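Local coordinates for beta-galactosidase (Bacteroides thetaiotaomicron, PDB 5MUJ), which is a glycoside hydrolase that probably cleaves plant pectin, perhaps as an arabinofuranosidase, and binds the chain B glycan of rhamnogalacturonan II in a pocket, at residues 36-39 with 40-44; 293-297 with 298-302; 131-134 with 135-139; 361-364 with 365-369. One frame throughout, in Å; residues are numbered along the deposited sequence.

Contact 1. Residues 36-39 with 40-44; sequences QIYE and EVKTP
Ile37 and Val41, one helical turn apart, make the tight side of this contact. Val41 N donates to Ile37 O at 2.9 Å with a C=O...N angle of 165°, so the donor lies close to the extension of the carbonyl bond. Both Val41 methyls rest against that same oxygen, CG1 and CG2 each 3.4 Å from Ile37 O, and CG1 also meets Ile37 CG2 at 4.2 Å. Beyond them, Phe286 and Met279 cover Val41 while Val282 and Phe303 touch Ile37. On the same turn, Glu40 OE2 forms a salt bridge with Lys339 and a hydrogen bond with Trp133 NE1.

The outer side is built differently. With CG between its backbone N and carbonyl carbon (chi1 64°), the extended Lys42 chain lies beside that of Glu39, pointing the same way, and NZ reaches Glu39 OE1 at 2.8 Å on the syn lone pair, forming a salt bridge on the outer side of the helix. Lys42 CB lies over one face of the Tyr38 ring, and its CD comes to 3.9 Å from Tyr38 CE2; Trp315 stacks with the same ring.

The helix ends here: Lys42 N bonds only weakly to Tyr38 O, and Lys42 is the first residue to leave helical angles. The arrangement is that of a helix C-terminus, leading from helix 31-41 into strand 45-51, which completes the last blade of a five-bladed beta-propeller.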
loop_
_atom_site.group_PDB
_atom_site.type_symbol
_atom_site.label_atom_id
_atom_site.label_comp_id
_atom_site.label_asym_id
_atom_site.label_seq_id
_atom_site.Cartn_x
_atom_site.Cartn_y
_atom_site.Cartn_z
ATOM N N GLN A 36 -20.961 -3.445 -11.604
ATOM C CA GLN A 36 -20.811 -2.035 -11.991
ATOM C C GLN A 36 -19.477 -1.451 -11.503
ATOM O O GLN A 36 -18.841 -0.699 -12.224
ATOM C CB GLN A 36 -21.955 -1.188 -11.451
ATOM C CG GLN A 36 -23.312 -1.491 -12.075
ATOM C CD GLN A 36 -24.475 -0.855 -11.329
ATOM O OE1 GLN A 36 -24.289 -0.149 -10.335
ATOM N NE2 GLN A 36 -25.692 -1.108 -11.812
ATOM N N ILE A 37 -19.090 -1.757 -10.266
ATOM C CA ILE A 37 -17.797 -1.298 -9.701
ATOM C C ILE A 37 -16.632 -1.860 -10.521
ATOM O O ILE A 37 -15.729 -1.115 -10.895
ATOM C CB ILE A 37 -17.640 -1.675 -8.204
ATOM C CG1 ILE A 37 -18.629 -0.844 -7.388
ATOM C CG2 ILE A 37 -16.209 -1.412 -7.726
ATOM C CD1 ILE A 37 -18.870 -1.373 -5.986
ATOM N N TYR A 38 -16.683 -3.153 -10.851
ATOM C CA TYR A 38 -15.660 -3.755 -11.723
ATOM C C TYR A 38 -15.501 -2.976 -13.058
ATOM O O TYR A 38 -14.397 -2.652 -13.458
ATOM C CB TYR A 38 -15.937 -5.259 -11.977
ATOM C CG TYR A 38 -15.014 -5.884 -13.013
ATOM C CD1 TYR A 38 -13.753 -6.343 -12.686
ATOM C CD2 TYR A 38 -15.429 -6.017 -14.334
ATOM C CE1 TYR A 38 -12.913 -6.907 -13.648
ATOM C CE2 TYR A 38 -14.608 -6.579 -15.289
ATOM C CZ TYR A 38 -13.364 -7.015 -14.960
ATOM O OH TYR A 38 -12.534 -7.566 -15.889
ATOM N N GLU A 39 -16.610 -2.697 -13.726
ATOM C CA GLU A 39 -16.569 -2.018 -15.017
ATOM C C GLU A 39 -15.996 -0.617 -14.825
ATOM O O GLU A 39 -15.242 -0.144 -15.656
ATOM C CB GLU A 39 -17.964 -1.968 -15.594
ATOM C CG GLU A 39 -18.532 -3.301 -16.031
ATOM C CD GLU A 39 -17.657 -4.154 -16.950
ATOM O OE1 GLU A 39 -16.868 -3.621 -17.768
ATOM O OE2 GLU A 39 -17.799 -5.392 -16.909
ATOM N N GLU A 40 -16.330 0.033 -13.715
ATOM C CA GLU A 40 -15.808 1.377 -13.400
ATOM C C GLU A 40 -14.297 1.414 -13.125
ATOM O O GLU A 40 -13.631 2.385 -13.481
ATOM C CB GLU A 40 -16.594 1.958 -12.208
ATOM C CG GLU A 40 -16.217 3.368 -11.743
ATOM C CD GLU A 40 -16.496 4.470 -12.758
ATOM O OE1 GLU A 40 -17.296 4.255 -13.696
ATOM O OE2 GLU A 40 -15.923 5.564 -12.564
ATOM N N VAL A 41 -13.757 0.380 -12.457
ATOM C CA VAL A 41 -12.344 0.428 -12.004
ATOM C C VAL A 41 -11.347 -0.354 -12.857
ATOM O O VAL A 41 -10.140 -0.251 -12.644
ATOM C CB VAL A 41 -12.201 0.001 -10.522
ATOM C CG1 VAL A 41 -13.167 0.802 -9.671
ATOM C CG2 VAL A 41 -12.425 -1.487 -10.379
ATOM N N LYS A 42 -11.822 -1.108 -13.843
ATOM C CA LYS A 42 -10.924 -2.006 -14.559
ATOM C C LYS A 42 -9.914 -1.244 -15.414
ATOM O O LYS A 42 -10.220 -0.159 -15.927
ATOM C CB LYS A 42 -11.675 -3.045 -15.394
ATOM C CG LYS A 42 -12.515 -2.439 -16.519
ATOM C CD LYS A 42 -13.327 -3.489 -17.266
ATOM C CE LYS A 42 -13.845 -2.954 -18.603
ATOM N NZ LYS A 42 -14.561 -3.996 -19.378
ATOM N N THR A 43 -8.759 -1.871 -15.583
ATOM C CA THR A 43 -7.636 -1.377 -16.343
ATOM C C THR A 43 -6.988 -2.494 -17.153
ATOM O O THR A 43 -6.013 -3.103 -16.728
ATOM C CB THR A 43 -6.610 -0.746 -15.419
ATOM O OG1 THR A 43 -6.202 -1.720 -14.421
ATOM C CG2 THR A 43 -7.179 0.496 -14.811
ATOM N N PRO A 44 -7.552 -2.803 -18.336
ATOM C CA PRO A 44 -7.043 -3.894 -19.162
ATOM C C PRO A 44 -5.671 -3.689 -19.827
ATOM O O PRO A 44 -5.044 -4.680 -20.227
ATOM C CB PRO A 44 -8.118 -4.008 -20.264
ATOM C CG PRO A 44 -9.348 -3.442 -19.657
ATOM C CD PRO A 44 -8.839 -2.299 -18.850
HETATM O O HOH W 1 -12.533 1.294 -16.241
#

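Contact 2. Residues 293-297 with 298-302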
loop_
_atom_site.group_PDB
_atom_site.type_symbol
_atom_site.label_atom_id
_atom_site.label_comp_id
_atom_site.label_asym_id
_atom_site.label_seq_id
_atom_site.Cartn_x
_atom_site.Cartn_y
_atom_site.Cartn_z
ATOM N N PRO A 293 -4.776 -20.292 -2.774
ATOM C CA PRO A 293 -4.871 -21.541 -3.581
ATOM C C PRO A 293 -5.765 -21.528 -4.841
ATOM O O PRO A 293 -5.497 -22.298 -5.771
ATOM C CB PRO A 293 -5.449 -22.556 -2.595
ATOM C CG PRO A 293 -5.238 -21.981 -1.251
ATOM C CD PRO A 293 -5.081 -20.507 -1.344
ATOM N N SER A 294 -6.804 -20.684 -4.860
ATOM C CA SER A 294 -7.771 -20.615 -5.986
ATOM C C SER A 294 -7.281 -19.924 -7.270
ATOM O O SER A 294 -8.012 -19.917 -8.262
ATOM C CB SER A 294 -9.044 -19.921 -5.527
ATOM O OG SER A 294 -8.765 -18.608 -5.073
ATOM N N ARG A 295 -6.096 -19.316 -7.215
ATOM C CA ARG A 295 -5.395 -18.726 -8.352
ATOM C C ARG A 295 -4.114 -19.522 -8.740
ATOM O O ARG A 295 -3.333 -20.009 -7.866
ATOM C CB ARG A 295 -5.026 -17.276 -8.013
ATOM C CG ARG A 295 -6.087 -16.243 -8.341
ATOM C CD ARG A 295 -7.326 -16.383 -7.523
ATOM N NE ARG A 295 -8.098 -15.144 -7.502
ATOM C CZ ARG A 295 -9.080 -14.843 -6.662
ATOM N NH1 ARG A 295 -9.464 -15.706 -5.725
ATOM N NH2 ARG A 295 -9.697 -13.676 -6.749
ATOM N N LYS A 296 -3.914 -19.619 -10.059
ATOM C CA LYS A 296 -2.748 -20.251 -10.680
ATOM C C LYS A 296 -1.700 -19.220 -11.100
ATOM O O LYS A 296 -0.898 -19.454 -12.011
ATOM C CB LYS A 296 -3.179 -21.072 -11.903
ATOM N N TYR A 297 -1.761 -18.054 -10.481
ATOM C CA TYR A 297 -0.642 -17.138 -10.404
ATOM C C TYR A 297 -0.469 -16.746 -8.959
ATOM O O TYR A 297 -1.437 -16.802 -8.171
ATOM C CB TYR A 297 -0.854 -15.913 -11.273
ATOM C CG TYR A 297 -2.300 -15.491 -11.363
ATOM C CD1 TYR A 297 -2.903 -14.758 -10.358
ATOM C CD2 TYR A 297 -3.100 -15.932 -12.400
ATOM C CE1 TYR A 297 -4.245 -14.396 -10.436
ATOM C CE2 TYR A 297 -4.429 -15.557 -12.496
ATOM C CZ TYR A 297 -5.011 -14.796 -11.523
ATOM O OH TYR A 297 -6.331 -14.430 -11.628
ATOM N N LYS A 298 0.753 -16.355 -8.614
ATOM C CA LYS A 298 1.158 -16.264 -7.183
ATOM C C LYS A 298 0.766 -14.992 -6.426
ATOM O O LYS A 298 0.726 -15.005 -5.186
ATOM C CB LYS A 298 2.660 -16.457 -7.055
ATOM C CG LYS A 298 3.127 -17.871 -7.433
ATOM C CD LYS A 298 2.924 -18.921 -6.341
ATOM C CE LYS A 298 3.432 -20.277 -6.834
ATOM N NZ LYS A 298 2.590 -21.418 -6.369
ATOM N N ALA A 299 0.578 -13.887 -7.144
ATOM C CA ALA A 299 0.065 -12.654 -6.543
ATOM C C ALA A 299 -0.647 -11.761 -7.544
ATOM O O ALA A 299 -0.283 -11.719 -8.719
ATOM C CB ALA A 299 1.167 -11.877 -5.823
ATOM N N PHE A 300 -1.654 -11.050 -7.065
ATOM C CA PHE A 300 -2.607 -10.351 -7.911
ATOM C C PHE A 300 -3.372 -9.292 -7.150
ATOM O O PHE A 300 -3.349 -9.296 -5.905
ATOM C CB PHE A 300 -3.602 -11.344 -8.514
ATOM C CG PHE A 300 -4.371 -12.147 -7.436
ATOM C CD1 PHE A 300 -3.836 -13.323 -6.847
ATOM C CD2 PHE A 300 -5.605 -11.708 -7.006
ATOM C CE1 PHE A 300 -4.535 -14.036 -5.843
ATOM C CE2 PHE A 300 -6.300 -12.421 -6.008
ATOM C CZ PHE A 300 -5.755 -13.569 -5.441
ATOM N N ASN A 301 -4.021 -8.382 -7.883
ATOM C CA ASN A 301 -4.922 -7.387 -7.314
ATOM C C ASN A 301 -6.378 -7.642 -7.693
ATOM O O ASN A 301 -6.707 -7.963 -8.848
ATOM C CB ASN A 301 -4.546 -5.971 -7.798
ATOM C CG ASN A 301 -3.209 -5.515 -7.271
ATOM O OD1 ASN A 301 -2.748 -5.937 -6.229
ATOM N ND2 ASN A 301 -2.572 -4.610 -8.000
ATOM N N THR A 302 -7.261 -7.459 -6.711
ATOM C CA THR A 302 -8.693 -7.394 -6.930
ATOM C C THR A 302 -9.332 -6.372 -5.972
ATOM O O THR A 302 -8.621 -5.493 -5.427
ATOM C CB THR A 302 -9.345 -8.795 -6.957
ATOM O OG1 THR A 302 -10.730 -8.682 -7.316
ATOM C CG2 THR A 302 -9.211 -9.511 -5.629
#
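Arg295 lies over the outer rim of the Phe300 ring, along CE1, CZ and CE2; the chain from CB to NE, and NH2, meet these carbons. CB begins the path, 3.9 Å from Phe300 CE1. CG is set over the face, 4.0 Å from the centroid of the Phe300 ring and 24° off its normal, a CH-pi contact. A bend at chi2 (66°) turns the chain to follow the ring, so CD meets Phe300 CZ at 3.8 Å and NE approaches the same CZ to 3.5 Å. The guanidinium then lies nearly flat on the ring, the two planes 16° apart, with NH2 at 3.7 Å from Phe300 CE2 and farther on near the methyl of Thr302.

The polar edges are occupied as well. Arg295 NH1 donates in the guanidinium plane to Ser294 OG at 3.1 Å, and NH2 makes a salt bridge with Asp319. These bonds help to fix the rotation of the group over the ring.

Tyr297 approaches the same side of the Phe300 ring plane, at an oblique inclination, with CE1 at 3.7 Å from Phe300 CB. Its OH bonds to the other carboxylate oxygen of Asp319, so one acid holds both neighbours of Phe300.

The next residue back, Ala299, points the other way, and its side chain is about 5 Å from a bound rhamnose. This is a beta-hairpin of a propeller blade, the connection from strand 282-290 into strand 299-306, with aromatic and cationic packing behind a strand that borders the glycan site.

Contact 3. Residues 131-134 with 135-139; sequences MEWG and GSYEL
Glu132 and Gly135 close a type II beta turn: Gly135 N donates to Glu132 O at 2.9 Å, from 50° above the carbonyl plane and not along a lone pair. Gly134, with a positive phi of 67°, takes the third position of this turn.

A side chain supplies the second direct bond. Gly134 N donates to Tyr137 OH at 2.9 Å with an N-H...O angle of 156°. The same hydroxyl is bonded to Gln277 OE1 and to Lys339 N, so three groups grip it and tie the turn to strands 270-279 and 331-340. Farther along, Ser136 OG accepts from Glu138 N in an ST turn.

Water bridges make the third class. Water 2 donates to Glu132 O at 2.8 Å and accepts from Tyr137 N at 3.0 Å, sitting over the centre of the Tyr137 ring. Water 3 joins Glu132 OE1, at 2.9 Å, to Ser136 N.

Carbon contacts are fewer: Tyr137 CE2 meets Gly134 CA at 3.8 Å, and Glu132 CG lies 4.0 Å from Gly135 CA.

The chemistry implies a loop held mainly by hydrogen bonding: a tyrosine hydroxyl and two waters serve the N-H groups of Gly134, Ser136 and Tyr137, while backbone bonds to Lys278 and Arg67 tie the loop to neighbouring strands.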
loop_
_atom_site.group_PDB
_atom_site.type_symbol
_atom_site.label_atom_id
_atom_site.label_comp_id
_atom_site.label_asym_id
_atom_site.label_seq_id
_atom_site.Cartn_x
_atom_site.Cartn_y
_atom_site.Cartn_z
HETATM N N MSE A 131 -10.469 10.657 -0.282
HETATM C CA MSE A 131 -10.932 9.309 -0.641
HETATM C C MSE A 131 -11.898 9.284 -1.790
HETATM O O MSE A 131 -12.238 8.213 -2.287
HETATM C CB MSE A 131 -11.666 8.691 0.541
HETATM C CG MSE A 131 -10.692 8.398 1.650
HETATM SE SE MSE A 131 -11.747 7.795 3.180
HETATM C CE MSE A 131 -12.108 5.960 2.574
ATOM N N GLU A 132 -12.380 10.448 -2.200
ATOM C CA GLU A 132 -13.356 10.509 -3.302
ATOM C C GLU A 132 -12.814 9.887 -4.610
ATOM O O GLU A 132 -11.837 10.392 -5.196
ATOM C CB GLU A 132 -13.836 11.932 -3.534
ATOM C CG GLU A 132 -14.812 12.005 -4.717
ATOM C CD GLU A 132 -15.701 13.228 -4.730
ATOM O OE1 GLU A 132 -15.193 14.342 -4.447
ATOM O OE2 GLU A 132 -16.906 13.069 -5.055
ATOM N N TRP A 133 -13.445 8.799 -5.048
ATOM C CA TRP A 133 -13.188 8.207 -6.367
ATOM C C TRP A 133 -13.331 9.266 -7.472
ATOM O O TRP A 133 -14.365 9.908 -7.625
ATOM C CB TRP A 133 -14.140 7.047 -6.653
ATOM C CG TRP A 133 -13.984 6.454 -8.045
ATOM C CD1 TRP A 133 -14.834 6.621 -9.091
ATOM C CD2 TRP A 133 -12.920 5.610 -8.523
ATOM N NE1 TRP A 133 -14.390 5.931 -10.173
ATOM C CE2 TRP A 133 -13.204 5.330 -9.880
ATOM C CE3 TRP A 133 -11.751 5.095 -7.957
ATOM C CZ2 TRP A 133 -12.395 4.532 -10.654
ATOM C CZ3 TRP A 133 -10.939 4.298 -8.717
ATOM C CH2 TRP A 133 -11.259 4.035 -10.078
ATOM N N GLY A 134 -12.254 9.439 -8.207
ATOM C CA GLY A 134 -12.190 10.461 -9.248
ATOM C C GLY A 134 -12.211 11.908 -8.762
ATOM O O GLY A 134 -12.557 12.824 -9.504
ATOM N N GLY A 135 -11.814 12.132 -7.517
ATOM C CA GLY A 135 -11.854 13.457 -6.928
ATOM C C GLY A 135 -10.508 14.149 -7.016
ATOM O O GLY A 135 -9.748 13.945 -7.976
ATOM N N SER A 136 -10.193 14.944 -5.999
ATOM C CA SER A 136 -9.035 15.821 -6.057
ATOM C C SER A 136 -7.701 15.093 -6.047
ATOM O O SER A 136 -6.734 15.582 -6.609
ATOM C CB SER A 136 -9.075 16.825 -4.924
ATOM O OG SER A 136 -8.755 16.194 -3.709
ATOM N N TYR A 137 -7.667 13.955 -5.341
ATOM C CA TYR A 137 -6.456 13.174 -5.043
ATOM C C TYR A 137 -5.426 13.932 -4.230
ATOM O O TYR A 137 -4.239 13.578 -4.205
ATOM C CB TYR A 137 -5.864 12.508 -6.292
ATOM C CG TYR A 137 -6.790 11.419 -6.726
ATOM C CD1 TYR A 137 -6.912 10.244 -5.945
ATOM C CD2 TYR A 137 -7.618 11.583 -7.826
ATOM C CE1 TYR A 137 -7.819 9.263 -6.302
ATOM C CE2 TYR A 137 -8.534 10.595 -8.184
ATOM C CZ TYR A 137 -8.628 9.431 -7.424
ATOM O OH TYR A 137 -9.553 8.433 -7.774
ATOM N N GLU A 138 -5.899 14.941 -3.509
ATOM C CA GLU A 138 -5.035 15.719 -2.654
ATOM C C GLU A 138 -4.913 14.978 -1.306
ATOM O O GLU A 138 -5.751 14.134 -0.939
ATOM C CB GLU A 138 -5.566 17.141 -2.505
ATOM C CG GLU A 138 -5.646 17.864 -3.854
ATOM C CD GLU A 138 -6.186 19.268 -3.752
ATOM O OE1 GLU A 138 -6.402 19.755 -2.613
ATOM O OE2 GLU A 138 -6.366 19.904 -4.822
ATOM N N LEU A 139 -3.831 15.276 -0.608
ATOM C CA LEU A 139 -3.642 14.897 0.790
ATOM C C LEU A 139 -4.198 16.010 1.647
ATOM O O LEU A 139 -4.063 17.176 1.301
ATOM C CB LEU A 139 -2.181 14.712 1.101
ATOM C CG LEU A 139 -1.390 13.570 0.479
ATOM C CD1 LEU A 139 -0.037 13.502 1.167
ATOM C CD2 LEU A 139 -2.102 12.229 0.556
HETATM O O HOH W 2 -9.747 12.019 -4.381
HETATM O O HOH W 3 -12.499 15.173 -3.926
#

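Contact 4. Residues 361-364 with 365-369; sequences IATS and KPMGR
Thr363 OG1 is the polar atom on which this turn converges. It donates to Lys365 O at 2.6 Å, the hydroxyl standing 38° out of the carbonyl plane. Tyr45 O of the adjoining strand is a second, weak acceptor for that proton. Water 4 donates to the same OG1, also at 2.6 Å. The water in turn accepts weakly from Met367 N at 3.4 Å, so one hydroxyl reaches two points of the following loop, directly and through solvent.

The torsion explains the direction: chi1 of 57° turns OG1 inward over its own backbone, toward the returning chain. The methyl CG2 is then set beside the N and meets selenomethionine Met367, whose CG is 4.0 Å from Thr363 CG2 and 3.7 Å from Thr363 OG1. The two side chains cross at about a right angle, and the bent selenomethionine chain leads its end off from the threonine.

Ser364 bonds instead through OG to Val344 N.

In the fold, the contact marks the end of strand 357-363, which lies between strands 45-51 and 343-351; Tyr345 touches both Thr363 and Met367, while Pro366 rests on Tyr45.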
loop_
_atom_site.group_PDB
_atom_site.type_symbol
_atom_site.label_atom_id
_atom_site.label_comp_id
_atom_site.label_asym_id
_atom_site.label_seq_id
_atom_site.Cartn_x
_atom_site.Cartn_y
_atom_site.Cartn_z
ATOM N N ILE A 361 2.184 0.539 -14.337
ATOM C CA ILE A 361 0.863 1.108 -14.469
ATOM C C ILE A 361 0.001 0.360 -15.473
ATOM O O ILE A 361 0.475 0.008 -16.561
ATOM C CB ILE A 361 0.945 2.555 -14.973
ATOM C CG1 ILE A 361 2.108 3.251 -14.309
ATOM C CG2 ILE A 361 -0.339 3.288 -14.665
ATOM C CD1 ILE A 361 2.236 4.689 -14.756
ATOM N N ALA A 362 -1.278 0.195 -15.151
ATOM C CA ALA A 362 -2.264 -0.287 -16.120
ATOM C C ALA A 362 -3.379 0.784 -16.235
ATOM O O ALA A 362 -3.625 1.533 -15.297
ATOM C CB ALA A 362 -2.813 -1.650 -15.696
ATOM N N THR A 363 -4.017 0.893 -17.413
ATOM C CA THR A 363 -5.019 1.938 -17.636
ATOM C C THR A 363 -6.300 1.397 -18.261
ATOM O O THR A 363 -6.304 0.325 -18.835
ATOM C CB THR A 363 -4.455 3.071 -18.515
ATOM O OG1 THR A 363 -4.007 2.524 -19.752
ATOM C CG2 THR A 363 -3.300 3.780 -17.793
ATOM N N SER A 364 -7.376 2.150 -18.114
ATOM C CA SER A 364 -8.680 1.776 -18.664
ATOM C C SER A 364 -8.795 1.913 -20.220
ATOM O O SER A 364 -9.632 1.236 -20.819
ATOM C CB SER A 364 -9.775 2.602 -18.034
ATOM O OG SER A 364 -9.469 3.975 -18.125
ATOM N N LYS A 365 -8.006 2.791 -20.852
ATOM C CA LYS A 365 -7.820 2.706 -22.309
ATOM C C LYS A 365 -6.334 2.790 -22.622
ATOM O O LYS A 365 -5.557 3.243 -21.770
ATOM C CB LYS A 365 -8.591 3.823 -23.020
ATOM C CG LYS A 365 -8.048 5.226 -22.745
ATOM C CD LYS A 365 -8.922 6.305 -23.375
ATOM C CE LYS A 365 -8.225 7.658 -23.430
ATOM N NZ LYS A 365 -8.965 8.588 -24.333
ATOM N N PRO A 366 -5.916 2.328 -23.819
ATOM C CA PRO A 366 -4.489 2.487 -24.123
ATOM C C PRO A 366 -3.999 3.948 -24.000
ATOM O O PRO A 366 -4.652 4.874 -24.529
ATOM C CB PRO A 366 -4.376 2.025 -25.588
ATOM C CG PRO A 366 -5.574 1.167 -25.817
ATOM C CD PRO A 366 -6.669 1.811 -24.991
HETATM N N MSE A 367 -2.856 4.146 -23.314
HETATM C CA MSE A 367 -2.202 5.440 -23.109
HETATM C C MSE A 367 -0.755 5.406 -23.580
HETATM O O MSE A 367 0.062 6.193 -23.128
HETATM C CB MSE A 367 -2.281 5.807 -21.621
HETATM C CG MSE A 367 -3.695 5.998 -21.094
HETATM SE SE MSE A 367 -4.702 7.449 -21.960
HETATM C CE MSE A 367 -3.661 8.854 -21.088
ATOM N N GLY A 368 -0.434 4.522 -24.512
ATOM C CA GLY A 368 0.923 4.300 -24.987
ATOM C C GLY A 368 1.649 3.193 -24.239
ATOM O O GLY A 368 1.038 2.294 -23.676
ATOM N N ARG A 369 2.973 3.258 -24.276
ATOM C CA ARG A 369 3.839 2.241 -23.718
ATOM C C ARG A 369 5.020 2.894 -23.048
ATOM O O ARG A 369 5.604 3.811 -23.594
ATOM C CB ARG A 369 4.346 1.249 -24.762
ATOM C CG ARG A 369 3.319 0.282 -25.323
ATOM C CD ARG A 369 2.705 -0.632 -24.275
ATOM N NE ARG A 369 1.563 -1.338 -24.848
ATOM C CZ ARG A 369 1.594 -2.518 -25.464
ATOM N NH1 ARG A 369 2.731 -3.190 -25.655
ATOM N NH2 ARG A 369 0.452 -3.020 -25.934
HETATM O O HOH W 4 -1.768 2.005 -20.913
#

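How the contacts relate
Contacts 1 and 2 are partly buried and rely on apolar or aromatic side chains with charged groups at their margins; contacts 3 and 4 lie at the surface and depend on a hydroxyl and water. Contact 1 is the junction: Val41 CG1 packs on Trp133 CH2 of contact 3 at 3.8 Å, while Thr43 and Pro44 lie against residues 362-363 of contact 4. Contact 1 leads into strand 45-51 and contact 4 ends strand 357-363, the pair in which the first strand joins the last and closes the propeller ring. Contact 2 touches none of the others and is the one beside the bound glycan, its centre about 28 Å from that of contact 3.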